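Local coordinates for peptidoglycan synthetase penicillin-binding protein 3 (Bifidobacterium adolescentis, PDB 4YE5), which probably binds penicillin and, as a member of the transpeptidase family, is likely to cross-link peptidoglycan during cell-wall synthesis, at residues Q498-S507 / I519-Q527. Sequence-based numbering, arbitrary orientation.
Sequences QLTSIISDYS and ITVVLKDPQ
The carboxylate of Asp525 takes a donor on each oxygen from Ser501 and Ile502. Ser501 OG, lying in the carboxylate plane, gives its proton to the syn lone pair of OD2 (2.7 Å) and accepts in turn from Ala495 N, a second bond fixing its rotation. Ile502 N reaches OD1 on the syn side at 2.9 Å, tilted 32° out of the plane. Gln498 CG sits over one face, 3.8 Å from Asp525 OD2, while Ile502 N is displaced toward the other; the Gln498 amide plane is turned 59° from the carboxylate, and a water joins Gln498 OE1 to Gln527 NE2. CG lies anti to the carbonyl carbon of Asp525 (chi1 -70°), which brings both oxygens over to 501-502. Asp525 N closes the pairing by bonding to Ile502 O.

From here the two strands run antiparallel as a beta hairpin, next to one another in the five-stranded sheet of the transpeptidase domain. Ser504 and Leu523 exchange two backbone bonds; Tyr506 and Val521 do likewise, though Tyr506 N to Val521 O is weak.

Between these rungs, on the face carrying Ile503, Asp505 and Ser507, Val522 spreads its methyls along the neighbouring strand: CG1 packs on Ile503 CB and CG2 on Asp505 CB, both at 3.9 Å, with Trp242 and Phe283 covering Ile503 and Val522. Further along this same face, Ser507 OG and Thr520 OG1 share a hydrogen bond of 2.8 Å, and Thr520 OG1 also bonds to Thr412 OG1. The other face has Pro526 CG against Ser504 CB (3.9 Å), while Ser504 OG bonds to Gly532 O and Ala535 N.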
ATOM      1  N   GLN A 498     -27.365  -0.995 -14.271  1.00 32.27           N
ATOM      2  CA  GLN A 498     -27.845  -2.097 -13.433  1.00 35.64           C
ATOM      3  C   GLN A 498     -28.788  -1.556 -12.367  1.00 32.53           C
ATOM      4  O   GLN A 498     -28.375  -0.762 -11.532  1.00 24.35           O
ATOM      5  CB  GLN A 498     -26.684  -2.797 -12.712  1.00 34.57           C
ATOM      6  CG  GLN A 498     -25.637  -3.405 -13.617  1.00 47.82           C
ATOM      7  CD  GLN A 498     -26.220  -4.472 -14.512  1.00 55.06           C
ATOM      8  OE1 GLN A 498     -26.686  -5.509 -14.034  1.00 55.18           O
ATOM      9  NE2 GLN A 498     -26.220  -4.217 -15.817  1.00 56.51           N
ATOM     10  N   LEU A 499     -30.029  -2.020 -12.367  1.00 25.91           N
ATOM     11  CA  LEU A 499     -30.984  -1.654 -11.333  1.00 26.89           C
ATOM     12  C   LEU A 499     -30.403  -1.907  -9.936  1.00 25.58           C
ATOM     13  O   LEU A 499     -30.465  -1.051  -9.049  1.00 28.84           O
ATOM     14  CB  LEU A 499     -32.280  -2.443 -11.530  1.00 28.23           C
ATOM     15  CG  LEU A 499     -33.550  -2.001 -10.817  1.00 36.14           C
ATOM     16  CD1 LEU A 499     -33.743  -0.489 -10.922  1.00 34.74           C
ATOM     17  CD2 LEU A 499     -34.738  -2.736 -11.464  1.00 31.49           C
ATOM     18  N   THR A 500     -29.820  -3.082  -9.752  1.00 24.23           N
ATOM     19  CA  THR A 500     -29.212  -3.433  -8.487  1.00 23.02           C
ATOM     20  C   THR A 500     -27.808  -3.923  -8.824  1.00 27.72           C
ATOM     21  O   THR A 500     -27.646  -4.777  -9.687  1.00 28.71           O
ATOM     22  CB  THR A 500     -30.004  -4.567  -7.788  1.00 31.98           C
ATOM     23  OG1 THR A 500     -31.278  -4.072  -7.352  1.00 38.56           O
ATOM     24  CG2 THR A 500     -29.233  -5.118  -6.600  1.00 34.17           C
ATOM     25  N   SER A 501     -26.788  -3.358  -8.187  1.00 23.03           N
ATOM     26  CA  SER A 501     -25.431  -3.853  -8.403  1.00 18.86           C
ATOM     27  C   SER A 501     -25.032  -4.752  -7.253  1.00 17.90           C
ATOM     28  O   SER A 501     -25.498  -4.573  -6.121  1.00 22.23           O
ATOM     29  CB  SER A 501     -24.424  -2.709  -8.538  1.00 19.96           C
ATOM     30  OG  SER A 501     -24.528  -2.069  -9.807  1.00 20.24           O
ATOM     31  N   ILE A 502     -24.166  -5.715  -7.540  1.00 16.85           N
ATOM     32  CA  ILE A 502     -23.647  -6.587  -6.499  1.00 18.86           C
ATOM     33  C   ILE A 502     -22.137  -6.739  -6.644  1.00 24.07           C
ATOM     34  O   ILE A 502     -21.576  -6.431  -7.694  1.00 20.46           O
ATOM     35  CB  ILE A 502     -24.280  -8.002  -6.584  1.00 28.92           C
ATOM     36  CG1 ILE A 502     -23.839  -8.696  -7.869  1.00 30.93           C
ATOM     37  CG2 ILE A 502     -25.835  -7.929  -6.531  1.00 25.22           C
ATOM     38  CD1 ILE A 502     -23.476 -10.165  -7.678  1.00 35.35           C
ATOM     39  N   ILE A 503     -21.478  -7.183  -5.576  1.00 16.51           N
ATOM     40  CA  ILE A 503     -20.122  -7.670  -5.687  1.00 15.19           C
ATOM     41  C   ILE A 503     -20.176  -9.177  -5.523  1.00 19.16           C
ATOM     42  O   ILE A 503     -21.082  -9.699  -4.860  1.00 18.31           O
ATOM     43  CB  ILE A 503     -19.201  -7.095  -4.603  1.00 15.10           C
ATOM     44  CG1 ILE A 503     -19.877  -7.212  -3.243  1.00 22.87           C
ATOM     45  CG2 ILE A 503     -18.891  -5.618  -4.912  1.00 16.80           C
ATOM     46  CD1 ILE A 503     -18.946  -7.395  -2.120  1.00 19.19           C
ATOM     47  N   SER A 504     -19.224  -9.851  -6.160  1.00 18.04           N
ATOM     48  CA  SER A 504     -18.897 -11.251  -5.920  1.00 17.02           C
ATOM     49  C   SER A 504     -17.576 -11.263  -5.156  1.00 19.66           C
ATOM     50  O   SER A 504     -16.587 -10.706  -5.635  1.00 13.79           O
ATOM     51  CB  SER A 504     -18.696 -11.951  -7.271  1.00 15.17           C
ATOM     52  OG  SER A 504     -18.132 -13.251  -7.154  1.00 16.72           O
ATOM     53  N   ASP A 505     -17.547 -11.876  -3.973  1.00 16.88           N
ATOM     54  CA  ASP A 505     -16.294 -11.974  -3.222  1.00 14.60           C
ATOM     55  C   ASP A 505     -15.949 -13.418  -2.940  1.00 16.15           C
ATOM     56  O   ASP A 505     -16.819 -14.297  -2.942  1.00 11.56           O
ATOM     57  CB  ASP A 505     -16.243 -11.083  -1.952  1.00 11.16           C
ATOM     58  CG  ASP A 505     -17.320 -11.411  -0.911  1.00 18.95           C
ATOM     59  OD1 ASP A 505     -18.173 -12.273  -1.157  1.00 17.82           O
ATOM     60  OD2 ASP A 505     -17.325 -10.773   0.182  1.00 15.42           O
ATOM     61  N   TYR A 506     -14.669 -13.667  -2.714  1.00 12.88           N
ATOM     62  CA  TYR A 506     -14.206 -15.034  -2.572  1.00 14.23           C
ATOM     63  C   TYR A 506     -12.858 -14.949  -1.908  1.00 15.72           C
ATOM     64  O   TYR A 506     -12.026 -14.154  -2.315  1.00 14.78           O
ATOM     65  CB  TYR A 506     -14.078 -15.693  -3.963  1.00 10.31           C
ATOM     66  CG  TYR A 506     -14.136 -17.225  -3.955  1.00 12.59           C
ATOM     67  CD1 TYR A 506     -12.997 -17.996  -3.672  1.00 14.43           C
ATOM     68  CD2 TYR A 506     -15.320 -17.898  -4.265  1.00 13.86           C
ATOM     69  CE1 TYR A 506     -13.058 -19.429  -3.687  1.00 15.16           C
ATOM     70  CE2 TYR A 506     -15.384 -19.314  -4.276  1.00 16.97           C
ATOM     71  CZ  TYR A 506     -14.252 -20.065  -3.991  1.00 21.18           C
ATOM     72  OH  TYR A 506     -14.328 -21.469  -4.006  1.00 23.19           O
ATOM     73  N   SER A 507     -12.650 -15.750  -0.871  1.00 12.18           N
ATOM     74  CA  SER A 507     -11.396 -15.729  -0.164  1.00 13.43           C
ATOM     75  C   SER A 507     -10.948 -17.168   0.062  1.00 17.21           C
ATOM     76  O   SER A 507     -11.707 -18.002   0.564  1.00 17.04           O
ATOM     77  CB  SER A 507     -11.534 -14.955   1.148  1.00 17.29           C
ATOM     78  OG  SER A 507     -10.270 -14.816   1.775  1.00 21.24           O
ATOM     79  N   ILE A 519      -5.821 -15.467  -0.378  1.00 11.80           N
ATOM     80  CA  ILE A 519      -6.028 -14.744  -1.616  1.00 12.22           C
ATOM     81  C   ILE A 519      -7.472 -14.354  -1.615  1.00 13.51           C
ATOM     82  O   ILE A 519      -8.352 -15.210  -1.546  1.00 12.63           O
ATOM     83  CB  ILE A 519      -5.843 -15.670  -2.835  1.00 16.61           C
ATOM     84  CG1 ILE A 519      -4.437 -16.305  -2.842  1.00 15.03           C
ATOM     85  CG2 ILE A 519      -6.060 -14.888  -4.141  1.00  9.92           C
ATOM     86  CD1 ILE A 519      -4.391 -17.562  -3.727  1.00 16.53           C
ATOM     87  N   THR A 520      -7.731 -13.064  -1.709  1.00 11.05           N
ATOM     88  CA  THR A 520      -9.107 -12.614  -1.730  1.00 12.05           C
ATOM     89  C   THR A 520      -9.358 -11.812  -2.995  1.00 14.83           C
ATOM     90  O   THR A 520      -8.533 -10.991  -3.382  1.00 13.79           O
ATOM     91  CB  THR A 520      -9.408 -11.740  -0.503  1.00 12.57           C
ATOM     92  OG1 THR A 520      -9.151 -12.490   0.693  1.00 13.64           O
ATOM     93  CG2 THR A 520     -10.876 -11.295  -0.509  1.00  9.90           C
ATOM     94  N   VAL A 521     -10.497 -12.049  -3.634  1.00 12.66           N
ATOM     95  CA  VAL A 521     -10.880 -11.319  -4.839  1.00 11.70           C
ATOM     96  C   VAL A 521     -12.295 -10.762  -4.668  1.00 14.30           C
ATOM     97  O   VAL A 521     -13.172 -11.447  -4.140  1.00 14.36           O
ATOM     98  CB  VAL A 521     -10.816 -12.224  -6.092  1.00 12.38           C
ATOM     99  CG1 VAL A 521     -11.472 -11.521  -7.328  1.00  9.97           C
ATOM    100  CG2 VAL A 521      -9.365 -12.573  -6.416  1.00  9.49           C
ATOM    101  N   VAL A 522     -12.501  -9.515  -5.084  1.00 13.52           N
ATOM    102  CA  VAL A 522     -13.830  -8.900  -5.095  1.00 12.92           C
ATOM    103  C   VAL A 522     -14.077  -8.287  -6.464  1.00 17.39           C
ATOM    104  O   VAL A 522     -13.262  -7.489  -6.930  1.00 13.12           O
ATOM    105  CB  VAL A 522     -13.939  -7.784  -4.017  1.00 11.59           C
ATOM    106  CG1 VAL A 522     -15.354  -7.244  -3.964  1.00 10.66           C
ATOM    107  CG2 VAL A 522     -13.503  -8.333  -2.637  1.00 13.01           C
ATOM    108  N   LEU A 523     -15.185  -8.656  -7.109  1.00 10.68           N
ATOM    109  CA  LEU A 523     -15.540  -8.125  -8.431  1.00 16.37           C
ATOM    110  C   LEU A 523     -16.910  -7.493  -8.361  1.00 22.16           C
ATOM    111  O   LEU A 523     -17.823  -8.060  -7.759  1.00 16.32           O
ATOM    112  CB  LEU A 523     -15.594  -9.262  -9.484  1.00 11.33           C
ATOM    113  CG  LEU A 523     -14.371 -10.181  -9.561  1.00 10.95           C
ATOM    114  CD1 LEU A 523     -14.665 -11.325 -10.550  1.00 11.29           C
ATOM    115  CD2 LEU A 523     -13.119  -9.410 -10.009  1.00 11.23           C
ATOM    116  N   LYS A 524     -17.062  -6.333  -8.986  1.00 13.62           N
ATOM    117  CA  LYS A 524     -18.358  -5.665  -9.038  1.00 13.13           C
ATOM    118  C   LYS A 524     -19.076  -5.972 -10.339  1.00 17.01           C
ATOM    119  O   LYS A 524     -18.516  -5.793 -11.415  1.00 14.04           O
ATOM    120  CB  LYS A 524     -18.227  -4.149  -8.868  1.00 13.51           C
ATOM    121  CG  LYS A 524     -19.609  -3.431  -8.871  1.00 14.65           C
ATOM    122  CD  LYS A 524     -19.496  -1.941  -8.485  1.00 17.18           C
ATOM    123  CE  LYS A 524     -20.867  -1.249  -8.671  1.00 20.85           C
ATOM    124  NZ  LYS A 524     -20.934   0.098  -7.990  1.00 22.47           N
ATOM    125  N   ASP A 525     -20.308  -6.452 -10.219  1.00 14.42           N
ATOM    126  CA  ASP A 525     -21.138  -6.787 -11.366  1.00 19.90           C
ATOM    127  C   ASP A 525     -20.456  -7.660 -12.436  1.00 17.75           C
ATOM    128  O   ASP A 525     -20.472  -7.303 -13.621  1.00 15.69           O
ATOM    129  CB  ASP A 525     -21.665  -5.493 -12.000  1.00 17.46           C
ATOM    130  CG  ASP A 525     -22.696  -4.789 -11.114  1.00 23.20           C
ATOM    131  OD1 ASP A 525     -23.423  -5.483 -10.372  1.00 25.70           O
ATOM    132  OD2 ASP A 525     -22.786  -3.541 -11.169  1.00 25.61           O
ATOM    133  N   PRO A 526     -19.857  -8.805 -12.037  1.00 14.36           N
ATOM    134  CA  PRO A 526     -19.294  -9.681 -13.079  1.00 14.40           C
ATOM    135  C   PRO A 526     -20.378 -10.279 -13.981  1.00 17.72           C
ATOM    136  O   PRO A 526     -21.487 -10.513 -13.523  1.00 17.19           O
ATOM    137  CB  PRO A 526     -18.619 -10.797 -12.272  1.00 20.14           C
ATOM    138  CG  PRO A 526     -19.404 -10.850 -10.994  1.00 18.54           C
ATOM    139  CD  PRO A 526     -19.748  -9.405 -10.691  1.00 15.88           C
ATOM    140  N   GLN A 527     -20.058 -10.498 -15.251  1.00 18.52           N
ATOM    141  CA  GLN A 527     -20.981 -11.081 -16.217  1.00 24.35           C
ATOM    142  C   GLN A 527     -20.438 -12.450 -16.617  1.00 26.45           C
ATOM    143  O   GLN A 527     -19.297 -12.757 -16.331  1.00 21.36           O
ATOM    144  CB  GLN A 527     -21.025 -10.206 -17.472  1.00 21.65           C
ATOM    145  CG  GLN A 527     -21.310  -8.740 -17.193  1.00 31.19           C
ATOM    146  CD  GLN A 527     -22.720  -8.537 -16.667  1.00 41.64           C
ATOM    147  OE1 GLN A 527     -23.685  -8.934 -17.313  1.00 48.86           O
ATOM    148  NE2 GLN A 527     -22.843  -7.942 -15.477  1.00 45.29           N
TER
HETATM  149  O   HOH W   1     -25.207  -7.819 -13.954  1.00 48.03           O